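Local coordinates for uncharacterized protein (Cytophaga hutchinsonii, PDB 3OMT) that probably serves as the Xre-family antitoxin of a toxin-antitoxin system, with a helix-turn-helix domain expected to bind DNA, at residues 9-14 with 46-51; 28-33 with 57-62; 51-56 with 66-71. All coordinates share one frame; numbering follows the deposited sequence. Where two conformers were deposited one is given.

Contact 1: residues 9-14 with 46-51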
loop_
_atom_site.group_PDB
_atom_site.type_symbol
_atom_site.label_atom_id
_atom_site.label_comp_id
_atom_site.label_asym_id
_atom_site.label_seq_id
_atom_site.Cartn_x
_atom_site.Cartn_y
_atom_site.Cartn_z
ATOM N N ILE A 9 12.079 -5.103 -0.004
ATOM C CA ILE A 9 11.676 -4.013 -0.857
ATOM C C ILE A 9 10.174 -4.053 -1.106
ATOM O O ILE A 9 9.672 -5.003 -1.677
ATOM C CB ILE A 9 12.442 -4.038 -2.210
ATOM C CG1 ILE A 9 13.968 -3.958 -1.982
ATOM C CG2 ILE A 9 11.930 -2.862 -3.101
ATOM C CD1 ILE A 9 14.415 -2.702 -1.168
ATOM N N PHE A 10 9.477 -2.996 -0.694
ATOM C CA PHE A 10 8.028 -2.892 -0.773
ATOM C C PHE A 10 7.602 -1.680 -1.585
ATOM O O PHE A 10 6.609 -1.749 -2.345
ATOM C CB PHE A 10 7.409 -2.794 0.630
ATOM C CG PHE A 10 7.667 -3.989 1.495
ATOM C CD1 PHE A 10 6.723 -4.989 1.618
ATOM C CD2 PHE A 10 8.845 -4.078 2.208
ATOM C CE1 PHE A 10 6.969 -6.090 2.424
ATOM C CE2 PHE A 10 9.085 -5.136 3.080
ATOM C CZ PHE A 10 8.159 -6.168 3.152
ATOM N N ASN A 11 8.318 -0.567 -1.451
ATOM C CA ASN A 11 7.963 0.635 -2.175
ATOM C C ASN A 11 9.044 0.984 -3.178
ATOM O O ASN A 11 10.208 0.566 -3.051
ATOM C CB ASN A 11 7.586 1.800 -1.207
ATOM C CG ASN A 11 8.792 2.512 -0.621
ATOM O OD1 ASN A 11 9.539 3.176 -1.357
ATOM N ND2 ASN A 11 9.005 2.376 0.706
ATOM N N ARG A 12 8.652 1.776 -4.156
ATOM C CA ARG A 12 9.589 2.372 -5.090
ATOM C C ARG A 12 9.508 3.919 -5.108
ATOM O O ARG A 12 9.686 4.576 -6.165
ATOM C CB ARG A 12 9.452 1.755 -6.458
ATOM C CG ARG A 12 8.104 1.799 -7.039
ATOM C CD ARG A 12 7.999 1.094 -8.425
ATOM N NE ARG A 12 8.870 1.667 -9.450
ATOM C CZ ARG A 12 8.559 2.703 -10.233
ATOM N NH1 ARG A 12 7.388 3.275 -10.112
ATOM N NH2 ARG A 12 9.411 3.138 -11.180
ATOM N N LEU A 13 9.353 4.491 -3.917
ATOM C CA LEU A 13 9.300 5.936 -3.767
ATOM C C LEU A 13 10.544 6.634 -4.287
ATOM O O LEU A 13 10.436 7.635 -4.998
ATOM C CB LEU A 13 9.050 6.318 -2.331
ATOM C CG LEU A 13 9.004 7.824 -2.043
ATOM C CD1 LEU A 13 7.931 8.547 -2.884
ATOM C CD2 LEU A 13 8.758 8.011 -0.518
ATOM N N LYS A 14 11.715 6.090 -3.984
ATOM C CA LYS A 14 12.972 6.699 -4.418
ATOM C C LYS A 14 12.947 6.845 -5.944
ATOM O O LYS A 14 13.304 7.882 -6.480
ATOM C CB LYS A 14 14.177 5.876 -3.969
ATOM C CG LYS A 14 15.512 6.467 -4.379
ATOM C CD LYS A 14 16.686 5.596 -3.875
ATOM C CE LYS A 14 18.049 6.149 -4.313
ATOM N NZ LYS A 14 19.111 5.771 -3.341
ATOM N N VAL A 46 11.215 1.827 6.713
ATOM C CA VAL A 46 9.918 1.967 7.338
ATOM C C VAL A 46 8.960 2.246 6.181
ATOM O O VAL A 46 9.269 3.044 5.278
ATOM C CB VAL A 46 9.870 3.158 8.315
ATOM C CG1 VAL A 46 8.412 3.362 8.869
ATOM C CG2 VAL A 46 10.834 2.937 9.453
ATOM N N GLN A 47 7.813 1.593 6.185
ATOM C CA GLN A 47 6.841 1.803 5.135
ATOM C C GLN A 47 5.807 2.833 5.557
ATOM O O GLN A 47 5.331 2.833 6.703
ATOM C CB GLN A 47 6.113 0.503 4.729
ATOM C CG GLN A 47 7.056 -0.610 4.332
ATOM C CD GLN A 47 7.908 -0.182 3.143
ATOM O OE1 GLN A 47 7.432 0.544 2.278
ATOM N NE2 GLN A 47 9.163 -0.625 3.104
ATOM N N PRO A 48 5.421 3.694 4.627
ATOM C CA PRO A 48 4.282 4.577 4.909
ATOM C C PRO A 48 2.991 3.777 5.015
ATOM O O PRO A 48 2.908 2.704 4.458
ATOM C CB PRO A 48 4.227 5.492 3.685
ATOM C CG PRO A 48 5.046 4.848 2.689
ATOM C CD PRO A 48 5.866 3.763 3.231
ATOM N N SER A 49 2.003 4.310 5.750
ATOM C CA SER A 49 0.667 3.762 5.714
ATOM C C SER A 49 0.052 3.886 4.320
ATOM O O SER A 49 0.471 4.688 3.496
ATOM C CB SER A 49 -0.257 4.501 6.677
ATOM O OG SER A 49 -0.461 5.844 6.286
ATOM N N LEU A 50 -0.993 3.119 4.083
ATOM C CA LEU A 50 -1.653 3.209 2.797
ATOM C C LEU A 50 -2.236 4.605 2.612
ATOM O O LEU A 50 -2.090 5.196 1.530
ATOM C CB LEU A 50 -2.707 2.132 2.629
ATOM C CG LEU A 50 -3.422 2.136 1.293
ATOM C CD1 LEU A 50 -2.381 1.883 0.170
ATOM C CD2 LEU A 50 -4.470 1.001 1.298
ATOM N N GLU A 51 -2.828 5.181 3.662
ATOM C CA GLU A 51 -3.352 6.563 3.537
ATOM C C GLU A 51 -2.248 7.564 3.186
ATOM O O GLU A 51 -2.438 8.410 2.305
ATOM C CB GLU A 51 -4.082 7.000 4.792
ATOM C CG GLU A 51 -5.237 6.089 5.153
ATOM C CD GLU A 51 -4.922 4.956 6.157
ATOM O OE1 GLU A 51 -3.813 4.307 6.129
ATOM O OE2 GLU A 51 -5.864 4.682 6.950
#
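Asn11 places its CG between its own backbone N and carbonyl carbon (chi1 80°), and the Gln47 chain folds over at its second torsion (chi2 -60°); these two rotations bring the amides together. Asn11 ND2 donates to Gln47 OE1 over 2.9 Å in a nearly straight bond (169°). The acceptor lies in the amide plane of Asn11, whereas ND2 stands tilted from the carbonyl plane of Gln47. The two amide planes are inclined strongly to each other. The same ND2 also donates to Trp41 O, while at the other end of the amide OD1 accepts from Leu13 N at 2.9 Å. This last bond is an Asx turn that leads over the N-cap residue Arg12 into helix 13-20. With three bonds on it, the buried Asn11 amide is held in one orientation.

Gln47 also packs against Phe10: its NE2 approaches ring atom CD2 obliquely at 3.6 Å, and its CD comes within 3.7 Å of Phe10 CB. NE2 is secured by Asn44 OD1, which additionally takes the backbone N of Phe10 and of Asn11, so one side-chain oxygen ties both segments. Pro48 CD lies 4.3 Å from Asn11 ND2.

The contact therefore joins the arm before helix 13-20 to the turn entering helix 50-60. Helix 35-42 flanks it, with Trp41 against both Leu13 and Pro48; Leu53 of helix 50-60 backs the proline, and Phe54 of the second subunit meets the Phe10 ring edge-to-face.

Contact 2: residues 28-33 with 57-62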
loop_
_atom_site.group_PDB
_atom_site.type_symbol
_atom_site.label_atom_id
_atom_site.label_comp_id
_atom_site.label_asym_id
_atom_site.label_seq_id
_atom_site.Cartn_x
_atom_site.Cartn_y
_atom_site.Cartn_z
ATOM N N THR A 28 9.373 15.981 1.978
ATOM C CA THR A 28 9.323 16.220 3.397
ATOM C C THR A 28 8.604 17.535 3.723
ATOM O O THR A 28 7.708 17.575 4.542
ATOM C CB THR A 28 10.757 16.232 3.997
ATOM O OG1 THR A 28 11.423 14.972 3.795
ATOM C CG2 THR A 28 10.738 16.533 5.513
ATOM N N GLU A 29 8.975 18.603 3.021
ATOM C CA GLU A 29 8.327 19.892 3.202
ATOM C C GLU A 29 6.881 19.848 2.714
ATOM O O GLU A 29 5.970 20.344 3.376
ATOM C CB GLU A 29 9.141 20.970 2.494
ATOM C CG GLU A 29 10.457 21.195 3.125
ATOM C CD GLU A 29 11.139 22.469 2.598
ATOM O OE1 GLU A 29 10.819 22.900 1.466
ATOM O OE2 GLU A 29 12.003 23.016 3.314
ATOM N N THR A 30 6.652 19.283 1.534
ATOM C CA THR A 30 5.333 19.305 0.914
ATOM C C THR A 30 4.296 18.624 1.802
ATOM O O THR A 30 3.159 19.103 1.943
ATOM C CB THR A 30 5.382 18.661 -0.498
ATOM O OG1 THR A 30 6.245 19.472 -1.308
ATOM C CG2 THR A 30 4.001 18.601 -1.146
ATOM N N LEU A 31 4.682 17.504 2.389
ATOM C CA LEU A 31 3.771 16.733 3.245
ATOM C C LEU A 31 3.834 17.130 4.713
ATOM O O LEU A 31 3.161 16.515 5.526
ATOM C CB LEU A 31 4.019 15.200 3.105
ATOM C CG LEU A 31 3.789 14.618 1.721
ATOM C CD1 LEU A 31 4.028 13.093 1.752
ATOM C CD2 LEU A 31 2.379 14.955 1.231
ATOM N N ASP A 32 4.627 18.150 5.075
ATOM C CA ASP A 32 4.729 18.624 6.469
ATOM C C ASP A 32 5.156 17.459 7.374
ATOM O O ASP A 32 4.547 17.214 8.395
ATOM C CB ASP A 32 3.393 19.247 6.884
ATOM C CG ASP A 32 3.445 19.989 8.204
ATOM O OD1 ASP A 32 4.544 20.439 8.619
ATOM O OD2 ASP A 32 2.335 20.152 8.806
ATOM N N LYS A 33 6.178 16.711 6.936
ATOM C CA LYS A 33 6.661 15.533 7.640
ATOM C C LYS A 33 8.043 15.819 8.260
ATOM O O LYS A 33 8.651 16.858 8.050
ATOM C CB LYS A 33 6.767 14.313 6.687
ATOM C CG LYS A 33 5.450 13.772 6.184
ATOM C CD LYS A 33 4.707 13.053 7.279
ATOM C CE LYS A 33 3.346 12.571 6.841
ATOM N NZ LYS A 33 2.578 12.068 8.031
ATOM N N ALA A 57 1.173 10.166 -3.494
ATOM C CA ALA A 57 0.806 10.000 -4.899
ATOM C C ALA A 57 0.155 11.293 -5.396
ATOM O O ALA A 57 0.408 11.758 -6.498
ATOM C CB ALA A 57 -0.140 8.852 -5.036
ATOM N N GLU A 58 -0.685 11.889 -4.557
ATOM C CA GLU A 58 -1.333 13.134 -4.920
ATOM C C GLU A 58 -0.289 14.279 -5.089
ATOM O O GLU A 58 -0.341 15.049 -6.075
ATOM C CB GLU A 58 -2.394 13.476 -3.875
ATOM C CG GLU A 58 -3.052 14.833 -4.126
ATOM C CD GLU A 58 -3.951 15.251 -2.955
ATOM O OE1 GLU A 58 -3.591 15.023 -1.767
ATOM O OE2 GLU A 58 -4.996 15.857 -3.225
ATOM N N ALA A 59 0.658 14.366 -4.172
ATOM C CA ALA A 59 1.734 15.360 -4.209
ATOM C C ALA A 59 2.574 15.240 -5.469
ATOM O O ALA A 59 2.915 16.255 -6.107
ATOM C CB ALA A 59 2.614 15.276 -2.943
ATOM N N LEU A 60 2.883 14.002 -5.828
ATOM C CA LEU A 60 3.700 13.701 -7.007
ATOM C C LEU A 60 2.944 13.645 -8.308
ATOM O O LEU A 60 3.567 13.561 -9.393
ATOM C CB LEU A 60 4.456 12.400 -6.815
ATOM C CG LEU A 60 5.590 12.497 -5.825
ATOM C CD1 LEU A 60 6.101 11.162 -5.396
ATOM C CD2 LEU A 60 6.769 13.381 -6.347
ATOM N N ASN A 61 1.627 13.634 -8.233
ATOM C CA ASN A 61 0.766 13.505 -9.427
ATOM C C ASN A 61 0.992 12.204 -10.218
ATOM O O ASN A 61 1.180 12.208 -11.462
ATOM C CB ASN A 61 0.925 14.710 -10.372
ATOM C CG ASN A 61 -0.181 14.779 -11.390
ATOM O OD1 ASN A 61 -1.277 14.311 -11.137
ATOM N ND2 ASN A 61 0.102 15.348 -12.544
ATOM N N VAL A 62 1.008 11.097 -9.472
ATOM C CA VAL A 62 1.152 9.770 -10.030
ATOM C C VAL A 62 0.067 8.898 -9.437
ATOM O O VAL A 62 -0.457 9.168 -8.355
ATOM C CB VAL A 62 2.577 9.119 -9.718
ATOM C CG1 VAL A 62 3.657 9.950 -10.322
ATOM C CG2 VAL A 62 2.797 8.886 -8.199
#
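A single methyl group, Ala59 CB, carries this whole contact from the side of residues 57-62. It faces two carbons of the other segment, Thr30 CG2 at 4.0 Å and Leu31 CD2 at 4.2 Å, and the surface buried amounts to only 80 Å². Small as the touch is, it joins the ends of two helices that finish in the same way.

In Thr30, OG1 lies beside the backbone N (chi1 -63°), which puts CG2 anti to that N and facing the alanine, while OG1 itself bonds to Trp26 O one turn earlier in helix 24-30. The hydroxyl is thus tied back onto its own helix, and the apolar branch of the threonine is the one presented to the neighbour. Leu31 contributes from the next position: its chain starts off to one side of helix 50-60, and the CD2 branch then extends to the alanine methyl. Purely van der Waals in character, the contact lies at the surface, where Thr30 is exposed.

Asp32 has a positive phi and closes a Schellman motif, with Lys33 N bonded to Thr28 O at 3.0 Å and Asp32 N to Glu29 O at 3.1 Å. Asn61 plays the matching part, with Val62 N bonded to Ala57 O at 3.1 Å and a weak bond from Asn61 N to Glu58 O.

Residues 28-33 lead from helix 24-30 into the turn before helix 35-42, probably the turn of the helix-turn-helix, and Thr28 and Lys33 both rest on Val38 of helix 35-42. Helix 50-60 packs on the first helix of the chain through Leu60, which meets Val16 and Leu17 of helix 13-20.

Contact 3: residues 51-56 with 66-71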
loop_
_atom_site.group_PDB
_atom_site.type_symbol
_atom_site.label_atom_id
_atom_site.label_comp_id
_atom_site.label_asym_id
_atom_site.label_seq_id
_atom_site.Cartn_x
_atom_site.Cartn_y
_atom_site.Cartn_z
ATOM N N GLU A 51 -2.828 5.181 3.662
ATOM C CA GLU A 51 -3.352 6.563 3.537
ATOM C C GLU A 51 -2.248 7.564 3.186
ATOM O O GLU A 51 -2.438 8.410 2.305
ATOM C CB GLU A 51 -4.082 7.000 4.792
ATOM C CG GLU A 51 -5.237 6.089 5.153
ATOM C CD GLU A 51 -4.922 4.956 6.157
ATOM O OE1 GLU A 51 -3.813 4.307 6.129
ATOM O OE2 GLU A 51 -5.864 4.682 6.950
ATOM N N THR A 52 -1.064 7.393 3.784
ATOM C CA THR A 52 0.048 8.275 3.466
ATOM C C THR A 52 0.490 8.098 2.010
ATOM O O THR A 52 0.848 9.064 1.313
ATOM C CB THR A 52 1.195 8.043 4.454
ATOM O OG1 THR A 52 0.681 8.404 5.754
ATOM C CG2 THR A 52 2.447 8.929 4.135
ATOM N N LEU A 53 0.481 6.852 1.543
ATOM C CA LEU A 53 0.851 6.598 0.149
ATOM C C LEU A 53 -0.055 7.394 -0.803
ATOM O O LEU A 53 0.404 7.931 -1.797
ATOM C CB LEU A 53 0.784 5.115 -0.194
ATOM C CG LEU A 53 1.928 4.203 0.237
ATOM C CD1 LEU A 53 1.581 2.720 0.117
ATOM C CD2 LEU A 53 3.239 4.541 -0.479
ATOM N N PHE A 54 -1.346 7.479 -0.494
ATOM C CA PHE A 54 -2.262 8.244 -1.349
ATOM C C PHE A 54 -1.868 9.751 -1.331
ATOM O O PHE A 54 -1.906 10.407 -2.368
ATOM C CB PHE A 54 -3.736 8.052 -0.947
ATOM C CG PHE A 54 -4.378 6.806 -1.518
ATOM C CD1 PHE A 54 -5.349 6.892 -2.508
ATOM C CD2 PHE A 54 -3.987 5.562 -1.082
ATOM C CE1 PHE A 54 -5.932 5.771 -3.051
ATOM C CE2 PHE A 54 -4.539 4.436 -1.612
ATOM C CZ PHE A 54 -5.538 4.520 -2.592
ATOM N N ASP A 55 -1.492 10.269 -0.171
ATOM C CA ASP A 55 -1.026 11.665 -0.020
ATOM C C ASP A 55 0.252 11.916 -0.837
ATOM O O ASP A 55 0.354 12.912 -1.523
ATOM C CB ASP A 55 -0.758 11.976 1.443
ATOM C CG ASP A 55 -2.017 12.158 2.262
ATOM O OD1 ASP A 55 -3.135 12.305 1.704
ATOM O OD2 ASP A 55 -1.862 12.165 3.504
ATOM N N ILE A 56 1.195 10.966 -0.793
ATOM C CA ILE A 56 2.421 11.028 -1.581
ATOM C C ILE A 56 2.078 11.053 -3.074
ATOM O O ILE A 56 2.640 11.852 -3.840
ATOM C CB ILE A 56 3.369 9.878 -1.271
ATOM C CG1 ILE A 56 3.835 9.890 0.220
ATOM C CG2 ILE A 56 4.554 9.885 -2.226
ATOM C CD1 ILE A 56 4.456 8.573 0.713
ATOM N N GLU A 66 1.845 3.153 -8.565
ATOM C CA GLU A 66 3.228 3.216 -9.017
ATOM C C GLU A 66 4.236 3.355 -7.863
ATOM O O GLU A 66 5.419 3.153 -8.070
ATOM C CB GLU A 66 3.414 4.392 -10.017
ATOM C CG GLU A 66 2.621 4.156 -11.274
ATOM C CD GLU A 66 2.811 5.242 -12.299
ATOM O OE1 GLU A 66 3.809 5.992 -12.198
ATOM O OE2 GLU A 66 1.958 5.322 -13.223
ATOM N N LEU A 67 3.769 3.715 -6.656
ATOM C CA LEU A 67 4.665 3.872 -5.513
ATOM C C LEU A 67 5.040 2.536 -4.910
ATOM O O LEU A 67 5.927 2.485 -4.094
ATOM C CB LEU A 67 4.013 4.726 -4.456
ATOM C CG LEU A 67 3.720 6.194 -4.820
ATOM C CD1 LEU A 67 2.917 6.938 -3.731
ATOM C CD2 LEU A 67 5.016 6.914 -5.246
ATOM N N ILE A 68 4.327 1.470 -5.280
ATOM C CA ILE A 68 4.492 0.115 -4.718
ATOM C C ILE A 68 5.164 -0.749 -5.789
ATOM O O ILE A 68 4.819 -0.629 -6.968
ATOM C CB ILE A 68 3.081 -0.464 -4.343
ATOM C CG1 ILE A 68 2.377 0.513 -3.400
ATOM C CG2 ILE A 68 3.199 -1.893 -3.757
ATOM C CD1 ILE A 68 3.245 0.855 -2.243
ATOM N N VAL A 69 6.078 -1.630 -5.407
ATOM C CA VAL A 69 6.664 -2.526 -6.412
ATOM C C VAL A 69 5.600 -3.564 -6.824
ATOM O O VAL A 69 4.781 -4.015 -6.010
ATOM C CB VAL A 69 7.957 -3.215 -5.943
ATOM C CG1 VAL A 69 9.050 -2.154 -5.668
ATOM C CG2 VAL A 69 7.760 -4.101 -4.655
ATOM N N SER A 70 5.588 -3.878 -8.116
ATOM C CA SER A 70 4.735 -4.933 -8.639
ATOM C C SER A 70 5.111 -6.328 -8.140
ATOM O O SER A 70 6.293 -6.657 -7.963
ATOM C CB SER A 70 4.802 -4.882 -10.170
ATOM O OG SER A 70 4.013 -5.915 -10.680
ATOM N N THR A 71 4.108 -7.180 -7.941
ATOM C CA THR A 71 4.359 -8.570 -7.648
ATOM C C THR A 71 3.784 -9.501 -8.733
ATOM O O THR A 71 3.756 -10.708 -8.536
ATOM C CB THR A 71 3.813 -8.955 -6.285
ATOM O OG1 THR A 71 2.381 -8.836 -6.273
ATOM C CG2 THR A 71 4.433 -8.138 -5.209
#
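This is a buried contact made by aliphatic side chains, in which the C-terminal tail, which follows helix 50-60, folds back on it. Leu53 and Ile56, three residues apart and so on one face of the helix, meet Leu67 and Ile68 of the tail.

Leu67 does most of the work with one methyl. Its CD1 lies 3.7 Å from Ile56 CG2 and 3.9 Å from Ile56 CB, and it also reaches the helix backbone, 3.3 Å from Leu53 O. The methyl therefore sits against the helix surface between the two side chains. Leu53 and Leu67 run past each other in opposite directions, with Leu53 CD2 at 4.1 Å from both CD1 and CB of Leu67, whereas the Ile56 chain meets Leu67 at a slant. In Ile56, CG1 lies beside the backbone N (chi1 -62°), which leaves CG2 anti to that N, facing the leucine. The Leu53 and Ile68 chains cross at about a right angle, their CD1 methyls nearest; since Ile68 is modelled in two conformers, the closeness of that pair is doubtful.

Leu13 packs on both Ile56 and Leu67, and Val16 lies beside Leu67, so helix 13-20 adds to the apolar cluster, as does Trp41 of helix 35-42, which touches Ile56. The tail backbone is held separately: Leu67 and Val69 bond to Arg12 and Phe10, and Ile68 O accepts from Arg65 of the second subunit.

Branched aliphatic chains thus supply the grip on helix 50-60 by shape and exclusion of water, while the polar backbone of the tail is paired with the N-terminal arm.

Overall arrangement
Helix 50-60, or the turn leading into it, contributes to all three contacts. Contacts 1 and 3 are neighbours, their centres about 6 Å apart; the N-terminal arm and the C-terminal tail meet there, with a probable hydrogen bond of 2.8 Å from Arg12 N to Leu67 O. Contact 2 lies farther along the helix, its centre about 13 Å from that of contact 1 and about 12 Å from that of contact 3. It reaches them through the core: Leu60 CD1 is 4.1 Å from Leu13 CD1, and Leu31 CD1 is 3.6 Å from Ile56 CG1. Residues from the segments of all three contacts also reach the second subunit.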